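Local coordinates for protein L-talarate/galactarate dehydratase (Salmonella typhimurium, PDB 2PP3) that dehydrates L-talarate and galactarate to 5-keto-4-deoxy-D-glucarate with the aid of magnesium, and also epimerizes L-talarate to galactarate, at residues Gly170-Pro175 with Lys195-Gln200; Leu248-Glu253 with Phe297-Ala302; Ala326-Met331 with Trp346-Glu351. The protein carries 1 engineered substitution. All coordinates share one frame; numbering follows the deposited sequence.

Overall arrangement
The three contacts surround the magnesium and L-glucarate site at the C-terminal ends of the barrel strands. Contact 1 joins 2 and 3 through one amine: Lys195 NZ lies 2.9 Å from Glu252 OE1 in contact 2 and 3.0 Å from Glu348 OE2 in contact 3, a salt bridge in each case. Contacts 2 and 3, centres about 10 Å apart, are neighbours; a probable hydrogen bond of 2.8 Å links Asp301 OD2 and His328 ND1, and Trp250 CH2 packs on Ala326 CB at 3.6 Å. Contacts 1 and 3, about 17 Å apart between centres, both touch L-glucarate, and Phe171 packs against Phe350. Contact 2 supplies the metal ligand Glu252, which also touches L-glucarate.

Contact 1 of 3, residues Gly170-Pro175 with Lys195-Gln200; sequences GFLHTP and KLAVGQ. Engineered in segment 195-200: Ala197 (natural residue Lys). With LGT (L-glucaric acid), chain G.
Ala197 N donates to Gly170 O across 2.9 Å, a nearly straight bond (165° at the hydrogen) that ties the end of strand 194-197 to the loop leading into helix 176-188. Around this link the fit is close. The methyl of Ala197, an engineered replacement of the natural lysine that acts as proton acceptor, points at the loop; its CB lies 3.9 Å from Phe171 CA and approaches the ring of Phe171 obliquely. Leu172, the next residue of the loop, packs against the strand end. With CG anti to its carbonyl carbon (chi1 -75°), the leucine sets CD2 3.4 Å from Ala197 O, while CD1 meets Gln200 CB at 4.1 Å. Helix 47-50 closes over the same leucine through Ala47 and Leu50. Gly170 lies close against the strand, its CA 4.0 Å from Lys195 O.

The ligand lies beyond the Phe171 ring, which has CZ 4.0 Å from O5 of L-glucarate. Lys195 reaches the ligand's opposite end: its chain bends at chi3 (73°), and NZ donates to the carboxylate oxygen O1B at 2.9 Å. The same ammonium forms salt bridges with Glu252 and Glu348 and a hydrogen bond with Tyr165, so several partners fix its place. Behind the strand, Leu196 rests on helix 203-217, and the carboxylate of Asp206 from that helix accepts from the backbone N of both Gly199 and Gln200.

This setting is consistent with Lys195 orienting the substrate carboxylate and offsetting its negative charge, whereas the general-base amine is absent from position 197.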
loop_
_atom_site.group_PDB
_atom_site.type_symbol
_atom_site.label_atom_id
_atom_site.label_comp_id
_atom_site.label_asym_id
_atom_site.label_seq_id
_atom_site.Cartn_x
_atom_site.Cartn_y
_atom_site.Cartn_z
ATOM N N GLY B 170 -3.534 -13.190 32.019
ATOM C CA GLY B 170 -2.315 -13.004 32.785
ATOM C C GLY B 170 -2.097 -11.619 33.369
ATOM O O GLY B 170 -0.958 -11.164 33.453
ATOM N N PHE B 171 -3.172 -10.948 33.772
ATOM C CA PHE B 171 -3.053 -9.612 34.349
ATOM C C PHE B 171 -2.656 -9.643 35.825
ATOM O O PHE B 171 -2.779 -10.673 36.490
ATOM C CB PHE B 171 -4.355 -8.839 34.149
ATOM C CG PHE B 171 -4.497 -8.252 32.775
ATOM C CD1 PHE B 171 -3.771 -7.122 32.412
ATOM C CD2 PHE B 171 -5.339 -8.838 31.833
ATOM C CE1 PHE B 171 -3.880 -6.579 31.126
ATOM C CE2 PHE B 171 -5.456 -8.305 30.545
ATOM C CZ PHE B 171 -4.725 -7.173 30.192
ATOM N N LEU B 172 -2.178 -8.501 36.320
ATOM C CA LEU B 172 -1.705 -8.365 37.702
ATOM C C LEU B 172 -2.721 -8.489 38.839
ATOM O O LEU B 172 -2.355 -8.832 39.964
ATOM C CB LEU B 172 -0.933 -7.052 37.851
ATOM C CG LEU B 172 0.461 -7.082 37.222
ATOM C CD1 LEU B 172 1.081 -5.692 37.268
ATOM C CD2 LEU B 172 1.333 -8.092 37.961
ATOM N N HIS B 173 -3.987 -8.208 38.561
ATOM C CA HIS B 173 -5.017 -8.316 39.586
ATOM C C HIS B 173 -5.411 -9.784 39.758
ATOM O O HIS B 173 -6.259 -10.119 40.584
ATOM C CB HIS B 173 -6.241 -7.501 39.175
ATOM C CG HIS B 173 -6.858 -7.963 37.893
ATOM N ND1 HIS B 173 -7.676 -9.070 37.816
ATOM C CD2 HIS B 173 -6.738 -7.497 36.627
ATOM C CE1 HIS B 173 -8.034 -9.266 36.560
ATOM N NE2 HIS B 173 -7.478 -8.324 35.817
ATOM N N THR B 174 -4.786 -10.653 38.971
ATOM C CA THR B 174 -5.078 -12.080 39.016
ATOM C C THR B 174 -4.048 -12.861 39.829
ATOM O O THR B 174 -2.857 -12.856 39.508
ATOM C CB THR B 174 -5.131 -12.680 37.584
ATOM O OG1 THR B 174 -6.166 -12.036 36.830
ATOM C CG2 THR B 174 -5.402 -14.180 37.634
ATOM N N PRO B 175 -4.496 -13.543 40.899
ATOM C CA PRO B 175 -3.602 -14.336 41.755
ATOM C C PRO B 175 -2.885 -15.405 40.934
ATOM O O PRO B 175 -3.436 -15.918 39.957
ATOM C CB PRO B 175 -4.554 -14.938 42.783
ATOM C CG PRO B 175 -5.632 -13.899 42.888
ATOM C CD PRO B 175 -5.866 -13.532 41.442
ATOM N N LYS B 195 0.946 -14.249 27.406
ATOM C CA LYS B 195 1.631 -13.017 27.774
ATOM C C LYS B 195 1.327 -12.714 29.234
ATOM O O LYS B 195 0.163 -12.658 29.642
ATOM C CB LYS B 195 1.196 -11.832 26.904
ATOM C CG LYS B 195 1.940 -10.543 27.269
ATOM C CD LYS B 195 1.899 -9.493 26.164
ATOM C CE LYS B 195 0.540 -8.844 26.038
ATOM N NZ LYS B 195 0.534 -7.876 24.904
ATOM N N LEU B 196 2.385 -12.526 30.015
ATOM C CA LEU B 196 2.254 -12.238 31.437
ATOM C C LEU B 196 2.497 -10.761 31.733
ATOM O O LEU B 196 3.506 -10.187 31.315
ATOM C CB LEU B 196 3.252 -13.090 32.232
ATOM C CG LEU B 196 3.232 -12.966 33.757
ATOM C CD1 LEU B 196 1.891 -13.443 34.299
ATOM C CD2 LEU B 196 4.374 -13.788 34.344
ATOM N N ALA B 197 1.564 -10.146 32.450
ATOM C CA ALA B 197 1.700 -8.743 32.814
ATOM C C ALA B 197 2.711 -8.628 33.948
ATOM O O ALA B 197 2.554 -9.262 34.989
ATOM C CB ALA B 197 0.352 -8.178 33.254
ATOM N N VAL B 198 3.758 -7.836 33.732
ATOM C CA VAL B 198 4.788 -7.619 34.747
ATOM C C VAL B 198 5.002 -6.115 34.932
ATOM O O VAL B 198 4.230 -5.303 34.419
ATOM C CB VAL B 198 6.132 -8.270 34.344
ATOM C CG1 VAL B 198 5.984 -9.779 34.297
ATOM C CG2 VAL B 198 6.591 -7.736 32.997
ATOM N N GLY B 199 6.045 -5.745 35.666
ATOM C CA GLY B 199 6.321 -4.333 35.875
ATOM C C GLY B 199 5.785 -3.764 37.178
ATOM O O GLY B 199 5.746 -2.545 37.359
ATOM N N GLN B 200 5.363 -4.634 38.089
ATOM C CA GLN B 200 4.848 -4.169 39.372
ATOM C C GLN B 200 6.035 -3.752 40.244
ATOM O O GLN B 200 7.156 -4.225 40.051
ATOM C CB GLN B 200 4.052 -5.278 40.067
ATOM C CG GLN B 200 4.908 -6.329 40.759
ATOM C CD GLN B 200 4.079 -7.447 41.373
ATOM O OE1 GLN B 200 3.760 -8.442 40.715
ATOM N NE2 GLN B 200 3.710 -7.278 42.638
HETATM O O1A LGT G . -3.085 -6.236 25.852
HETATM C C1 LGT G . -2.108 -5.493 26.030
HETATM O O1B LGT G . -1.102 -5.477 25.288
HETATM C C2 LGT G . -2.131 -4.522 27.267
HETATM O O2 LGT G . -1.100 -3.523 27.169
HETATM C C3 LGT G . -3.478 -3.807 27.449
HETATM O O3 LGT G . -3.584 -2.758 26.483
HETATM C C4 LGT G . -3.667 -3.177 28.854
HETATM O O4 LGT G . -2.684 -2.136 29.049
HETATM C C5 LGT G . -5.065 -2.565 29.102
HETATM O O5 LGT G . -6.054 -3.586 28.898
HETATM C C6 LGT G . -5.204 -2.015 30.537
HETATM O O6A LGT G . -4.987 -0.781 30.686
HETATM O O6B LGT G . -5.505 -2.818 31.456
#

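Contact 2 of 3, residues Leu248-Glu253 with Phe297-Ala302; sequences LIWIEE and FVQPDA. With MG (magnesium ion), chain F.
The magnesium site of the enolase-superfamily barrel is buttressed here, where side chains of 248-253 and 297-302 meet over the intervening strand 274-276 of the parallel sheet. The carboxylate of Glu252 divides its work. OE2 binds magnesium at 2.3 Å, and OE1 takes hydrogen bonds from Gln299 NE2 and Trp250 NE1, both 3.0 Å away, besides a salt bridge with Lys195. The two donors come to OE1 from different directions. Gln299 NE2 stands above the carboxylate plane and sends its N-H almost straight (168°) within its own amide plane; the indole N-H uses the anti lone pair, in a more bent bond. An extended chain, with CG anti to the backbone N (chi1 -172°), carries the glutamate out to the metal.

Gln299 NE2 also approaches the Trp250 indole obliquely, 3.6 Å from CZ2, with the amide steeply inclined to the ring. Next to it the six-membered ring of Trp250 turns an edge to the face of Phe297: CE3 sits over the centre of the phenyl, 3.7 Å from CE2, and the planes meet at 52°. Tyr165 and Trp346 pack edge-to-face on the same indole.

A water bound to the metal reaches toward Glu253 OE1, while Asp226 and Glu278 complete the protein ligands. Further along, Asp301 caps the following helix with OD1 and turns OD2 to His328 ND1, an arrangement consistent with its assigned role of raising the basicity of the active-site histidine. Acidic ligands borne by successive barrel strands, with a His-Asp dyad near by, are characteristic of the mandelate racemase group.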
loop_
_atom_site.group_PDB
_atom_site.type_symbol
_atom_site.label_atom_id
_atom_site.label_comp_id
_atom_site.label_asym_id
_atom_site.label_seq_id
_atom_site.Cartn_x
_atom_site.Cartn_y
_atom_site.Cartn_z
ATOM N N LEU B 248 11.898 -15.730 26.312
ATOM C CA LEU B 248 10.618 -15.145 25.955
ATOM C C LEU B 248 10.594 -14.767 24.483
ATOM O O LEU B 248 11.637 -14.551 23.868
ATOM C CB LEU B 248 10.367 -13.892 26.798
ATOM C CG LEU B 248 10.440 -14.070 28.316
ATOM C CD1 LEU B 248 10.450 -12.710 28.985
ATOM C CD2 LEU B 248 9.263 -14.907 28.797
ATOM N N ILE B 249 9.394 -14.690 23.924
ATOM C CA ILE B 249 9.236 -14.303 22.533
ATOM C C ILE B 249 9.568 -12.815 22.441
ATOM O O ILE B 249 10.091 -12.353 21.425
ATOM C CB ILE B 249 7.796 -14.533 22.054
ATOM C CG1 ILE B 249 7.423 -16.014 22.223
ATOM C CG2 ILE B 249 7.663 -14.091 20.609
ATOM C CD1 ILE B 249 8.290 -16.974 21.410
ATOM N N TRP B 250 9.258 -12.071 23.505
ATOM C CA TRP B 250 9.555 -10.642 23.554
ATOM C C TRP B 250 9.275 -10.011 24.915
ATOM O O TRP B 250 8.600 -10.602 25.758
ATOM C CB TRP B 250 8.767 -9.879 22.465
ATOM C CG TRP B 250 7.271 -9.709 22.708
ATOM C CD1 TRP B 250 6.667 -9.082 23.774
ATOM C CD2 TRP B 250 6.209 -10.107 21.831
ATOM N NE1 TRP B 250 5.303 -9.065 23.607
ATOM C CE2 TRP B 250 4.993 -9.685 22.425
ATOM C CE3 TRP B 250 6.164 -10.777 20.600
ATOM C CZ2 TRP B 250 3.744 -9.912 21.826
ATOM C CZ3 TRP B 250 4.916 -11.005 20.001
ATOM C CH2 TRP B 250 3.726 -10.572 20.619
ATOM N N ILE B 251 9.827 -8.818 25.124
ATOM C CA ILE B 251 9.605 -8.033 26.342
ATOM C C ILE B 251 8.870 -6.817 25.800
ATOM O O ILE B 251 9.417 -6.052 25.006
ATOM C CB ILE B 251 10.913 -7.523 26.992
ATOM C CG1 ILE B 251 11.822 -8.695 27.367
ATOM C CG2 ILE B 251 10.576 -6.693 28.230
ATOM C CD1 ILE B 251 11.241 -9.599 28.407
ATOM N N GLU B 252 7.633 -6.637 26.228
ATOM C CA GLU B 252 6.822 -5.545 25.732
ATOM C C GLU B 252 6.848 -4.291 26.598
ATOM O O GLU B 252 6.842 -4.367 27.824
ATOM C CB GLU B 252 5.391 -6.040 25.578
ATOM C CG GLU B 252 4.466 -5.074 24.896
ATOM C CD GLU B 252 3.182 -5.741 24.472
ATOM O OE1 GLU B 252 3.208 -6.964 24.204
ATOM O OE2 GLU B 252 2.157 -5.045 24.383
ATOM N N GLU B 253 6.868 -3.138 25.939
ATOM C CA GLU B 253 6.870 -1.849 26.619
ATOM C C GLU B 253 7.638 -1.822 27.946
ATOM O O GLU B 253 7.062 -1.570 29.006
ATOM C CB GLU B 253 5.427 -1.388 26.855
ATOM C CG GLU B 253 4.676 -1.033 25.579
ATOM C CD GLU B 253 3.600 0.028 25.800
ATOM O OE1 GLU B 253 2.522 -0.293 26.355
ATOM O OE2 GLU B 253 3.842 1.196 25.419
ATOM N N PHE B 297 9.940 -5.897 17.568
ATOM C CA PHE B 297 8.537 -6.102 17.220
ATOM C C PHE B 297 7.831 -4.755 17.272
ATOM O O PHE B 297 7.944 -4.025 18.259
ATOM C CB PHE B 297 7.830 -7.034 18.209
ATOM C CG PHE B 297 8.088 -8.500 17.978
ATOM C CD1 PHE B 297 9.231 -9.112 18.485
ATOM C CD2 PHE B 297 7.166 -9.275 17.271
ATOM C CE1 PHE B 297 9.452 -10.479 18.294
ATOM C CE2 PHE B 297 7.376 -10.641 17.073
ATOM C CZ PHE B 297 8.519 -11.245 17.586
ATOM N N VAL B 298 7.115 -4.427 16.205
ATOM C CA VAL B 298 6.359 -3.187 16.138
ATOM C C VAL B 298 4.909 -3.551 16.447
ATOM O O VAL B 298 4.341 -4.474 15.844
ATOM C CB VAL B 298 6.469 -2.552 14.738
ATOM C CG1 VAL B 298 5.602 -1.313 14.647
ATOM C CG2 VAL B 298 7.923 -2.204 14.456
ATOM N N GLN B 299 4.307 -2.826 17.385
ATOM C CA GLN B 299 2.944 -3.119 17.789
ATOM C C GLN B 299 1.950 -1.992 17.549
ATOM O O GLN B 299 1.489 -1.350 18.494
ATOM C CB GLN B 299 2.925 -3.523 19.267
ATOM C CG GLN B 299 3.858 -4.689 19.580
ATOM C CD GLN B 299 3.815 -5.119 21.038
ATOM O OE1 GLN B 299 4.172 -4.356 21.938
ATOM N NE2 GLN B 299 3.381 -6.354 21.276
ATOM N N PRO B 300 1.595 -1.745 16.279
ATOM C CA PRO B 300 0.640 -0.679 16.000
ATOM C C PRO B 300 -0.778 -1.143 16.344
ATOM O O PRO B 300 -1.036 -2.336 16.507
ATOM C CB PRO B 300 0.857 -0.405 14.516
ATOM C CG PRO B 300 1.189 -1.750 13.971
ATOM C CD PRO B 300 2.082 -2.369 15.029
ATOM N N ASP B 301 -1.681 -0.181 16.476
ATOM C CA ASP B 301 -3.073 -0.429 16.830
ATOM C C ASP B 301 -3.867 0.357 15.786
ATOM O O ASP B 301 -3.876 1.587 15.807
ATOM C CB ASP B 301 -3.302 0.120 18.246
ATOM C CG ASP B 301 -4.715 -0.095 18.757
ATOM O OD1 ASP B 301 -5.673 0.266 18.045
ATOM O OD2 ASP B 301 -4.859 -0.610 19.891
ATOM N N ALA B 302 -4.512 -0.342 14.856
ATOM C CA ALA B 302 -5.259 0.340 13.805
ATOM C C ALA B 302 -6.214 1.403 14.348
ATOM O O ALA B 302 -6.232 2.538 13.865
ATOM C CB ALA B 302 -6.024 -0.680 12.945
HETATM MG MG MG F . 0.729 -4.313 26.050
HETATM O O HOH W 1 1.964 -2.696 26.847
#

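Contact 3 of 3, residues Ala326-Met331 with Trp346-Glu351; sequences APHFAM and WLEHFE. With LGT (L-glucaric acid), chain G.
Glu348 OE1 accepts the backbone N-H of Phe329 (2.7 Å, 163° at the hydrogen); the oxygen is met on its anti side, somewhat out of the carboxylate plane. An extended chain (CG anti to the backbone N, chi1 173°) carries the carboxylate across from strand 346-349 to the loop. Its other oxygen, OE2, lies 2.5 Å from O1A of L-glucarate and also forms a salt bridge with Lys195 and a hydrogen bond with Thr167. His328 runs alongside Glu348 in the same direction, and its NE2 shares a hydrogen bond with the ligand hydroxyl O3 at 2.7 Å.

Phe329 and Phe350 form a T-shaped pair: the edge of Phe329 meets a face of Phe350 with CD1 3.6 Å from CD1, the planes being 74° apart. Phe350 in turn brings its own edge to the bound L-glucarate, CZ standing 3.0 Å from O1A.

A water between loop and strand donates to Pro327 O and Phe329 O and accepts from Glu348 N, linking the two backbones. Met331, at the start of helix 331-339, lies alongside His349 with SD 3.8 Å from CD2. The imidazole of His349 bonds to Asn166 and stacks on Tyr12 of the second subunit.

A catalytic histidine following one strand and a substrate-binding glutamate on the next are typical of the active site in the mandelate racemase group's barrel domain.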
loop_
_atom_site.group_PDB
_atom_site.type_symbol
_atom_site.label_atom_id
_atom_site.label_comp_id
_atom_site.label_asym_id
_atom_site.label_seq_id
_atom_site.Cartn_x
_atom_site.Cartn_y
_atom_site.Cartn_z
ATOM N N ALA B 326 3.211 -7.354 15.578
ATOM C CA ALA B 326 2.365 -7.909 16.625
ATOM C C ALA B 326 1.352 -6.829 16.993
ATOM O O ALA B 326 1.532 -6.086 17.964
ATOM C CB ALA B 326 3.198 -8.304 17.835
ATOM N N PRO B 327 0.273 -6.718 16.202
ATOM C CA PRO B 327 -0.771 -5.718 16.442
ATOM C C PRO B 327 -1.334 -5.823 17.858
ATOM O O PRO B 327 -1.372 -6.901 18.454
ATOM C CB PRO B 327 -1.814 -6.039 15.379
ATOM C CG PRO B 327 -1.005 -6.674 14.275
ATOM C CD PRO B 327 -0.064 -7.563 15.042
ATOM N N HIS B 328 -1.777 -4.693 18.389
ATOM C CA HIS B 328 -2.321 -4.661 19.734
ATOM C C HIS B 328 -3.844 -4.631 19.767
ATOM O O HIS B 328 -4.468 -3.849 19.047
ATOM C CB HIS B 328 -1.755 -3.446 20.477
ATOM C CG HIS B 328 -2.484 -3.112 21.740
ATOM N ND1 HIS B 328 -3.564 -2.257 21.770
ATOM C CD2 HIS B 328 -2.295 -3.526 23.014
ATOM C CE1 HIS B 328 -4.009 -2.156 23.010
ATOM N NE2 HIS B 328 -3.257 -2.918 23.785
ATOM N N PHE B 329 -4.432 -5.495 20.594
ATOM C CA PHE B 329 -5.886 -5.543 20.769
ATOM C C PHE B 329 -6.631 -5.782 19.443
ATOM O O PHE B 329 -6.076 -6.350 18.499
ATOM C CB PHE B 329 -6.338 -4.217 21.412
ATOM C CG PHE B 329 -7.672 -4.279 22.110
ATOM C CD1 PHE B 329 -7.896 -5.184 23.140
ATOM C CD2 PHE B 329 -8.694 -3.400 21.758
ATOM C CE1 PHE B 329 -9.122 -5.214 23.815
ATOM C CE2 PHE B 329 -9.919 -3.420 22.425
ATOM C CZ PHE B 329 -10.133 -4.331 23.457
ATOM N N ALA B 330 -7.891 -5.350 19.408
ATOM C CA ALA B 330 -8.790 -5.453 18.253
ATOM C C ALA B 330 -8.478 -6.551 17.228
ATOM O O ALA B 330 -8.302 -6.265 16.040
ATOM C CB ALA B 330 -8.864 -4.094 17.551
ATOM N N MET B 331 -8.434 -7.803 17.679
ATOM C CA MET B 331 -8.133 -8.908 16.777
ATOM C C MET B 331 -9.109 -9.022 15.608
ATOM O O MET B 331 -8.757 -9.554 14.556
ATOM C CB MET B 331 -8.078 -10.235 17.543
ATOM C CG MET B 331 -9.292 -10.527 18.398
ATOM S SD MET B 331 -9.161 -12.141 19.204
ATOM C CE MET B 331 -10.801 -12.804 18.863
ATOM N N TRP B 346 2.234 -12.060 15.096
ATOM C CA TRP B 346 1.516 -12.587 16.249
ATOM C C TRP B 346 0.233 -11.786 16.441
ATOM O O TRP B 346 0.231 -10.558 16.303
ATOM C CB TRP B 346 2.350 -12.476 17.522
ATOM C CG TRP B 346 3.314 -13.588 17.709
ATOM C CD1 TRP B 346 4.604 -13.645 17.263
ATOM C CD2 TRP B 346 3.076 -14.809 18.413
ATOM N NE1 TRP B 346 5.185 -14.826 17.652
ATOM C CE2 TRP B 346 4.269 -15.561 18.360
ATOM C CE3 TRP B 346 1.967 -15.343 19.086
ATOM C CZ2 TRP B 346 4.389 -16.824 18.959
ATOM C CZ3 TRP B 346 2.083 -16.603 19.682
ATOM C CH2 TRP B 346 3.288 -17.326 19.613
ATOM N N LEU B 347 -0.856 -12.487 16.752
ATOM C CA LEU B 347 -2.143 -11.848 16.981
ATOM C C LEU B 347 -2.467 -11.973 18.465
ATOM O O LEU B 347 -2.284 -13.035 19.058
ATOM C CB LEU B 347 -3.236 -12.531 16.156
ATOM C CG LEU B 347 -4.599 -11.834 16.136
ATOM C CD1 LEU B 347 -4.449 -10.498 15.434
ATOM C CD2 LEU B 347 -5.638 -12.705 15.420
ATOM N N GLU B 348 -2.962 -10.887 19.050
ATOM C CA GLU B 348 -3.295 -10.852 20.469
ATOM C C GLU B 348 -4.765 -11.140 20.736
ATOM O O GLU B 348 -5.652 -10.525 20.140
ATOM C CB GLU B 348 -2.912 -9.488 21.055
ATOM C CG GLU B 348 -3.369 -9.271 22.491
ATOM C CD GLU B 348 -2.860 -7.965 23.081
ATOM O OE1 GLU B 348 -2.961 -6.914 22.405
ATOM O OE2 GLU B 348 -2.363 -7.997 24.226
ATOM N N HIS B 349 -5.024 -12.069 21.648
ATOM C CA HIS B 349 -6.401 -12.430 21.960
ATOM C C HIS B 349 -6.991 -11.929 23.278
ATOM O O HIS B 349 -6.368 -12.001 24.344
ATOM C CB HIS B 349 -6.571 -13.952 21.890
ATOM C CG HIS B 349 -7.871 -14.438 22.454
ATOM N ND1 HIS B 349 -8.120 -14.490 23.808
ATOM C CD2 HIS B 349 -9.007 -14.856 21.846
ATOM C CE1 HIS B 349 -9.353 -14.918 24.011
ATOM N NE2 HIS B 349 -9.913 -15.146 22.837
ATOM N N PHE B 350 -8.214 -11.423 23.163
ATOM C CA PHE B 350 -9.024 -10.940 24.275
ATOM C C PHE B 350 -10.411 -11.480 23.943
ATOM O O PHE B 350 -10.716 -11.711 22.774
ATOM C CB PHE B 350 -9.106 -9.411 24.302
ATOM C CG PHE B 350 -7.945 -8.737 24.974
ATOM C CD1 PHE B 350 -6.788 -8.434 24.265
ATOM C CD2 PHE B 350 -8.023 -8.376 26.319
ATOM C CE1 PHE B 350 -5.725 -7.775 24.883
ATOM C CE2 PHE B 350 -6.968 -7.718 26.945
ATOM C CZ PHE B 350 -5.818 -7.417 26.226
ATOM N N GLU B 351 -11.251 -11.684 24.950
ATOM C CA GLU B 351 -12.606 -12.166 24.700
ATOM C C GLU B 351 -13.567 -10.984 24.820
ATOM O O GLU B 351 -14.697 -11.030 24.345
ATOM C CB GLU B 351 -12.992 -13.249 25.713
ATOM C CG GLU B 351 -12.946 -12.798 27.167
ATOM C CD GLU B 351 -11.598 -13.039 27.814
ATOM O OE1 GLU B 351 -10.565 -12.671 27.215
ATOM O OE2 GLU B 351 -11.572 -13.597 28.930
HETATM O O1A LGT G . -3.085 -6.236 25.852
HETATM C C1 LGT G . -2.108 -5.493 26.030
HETATM O O1B LGT G . -1.102 -5.477 25.288
HETATM C C2 LGT G . -2.131 -4.522 27.267
HETATM O O2 LGT G . -1.100 -3.523 27.169
HETATM C C3 LGT G . -3.478 -3.807 27.449
HETATM O O3 LGT G . -3.584 -2.758 26.483
HETATM C C4 LGT G . -3.667 -3.177 28.854
HETATM O O4 LGT G . -2.684 -2.136 29.049
HETATM C C5 LGT G . -5.065 -2.565 29.102
HETATM O O5 LGT G . -6.054 -3.586 28.898
HETATM C C6 LGT G . -5.204 -2.015 30.537
HETATM O O6A LGT G . -4.987 -0.781 30.686
HETATM O O6B LGT G . -5.505 -2.818 31.456
HETATM O O HOH W 2 -3.773 -8.300 17.998
#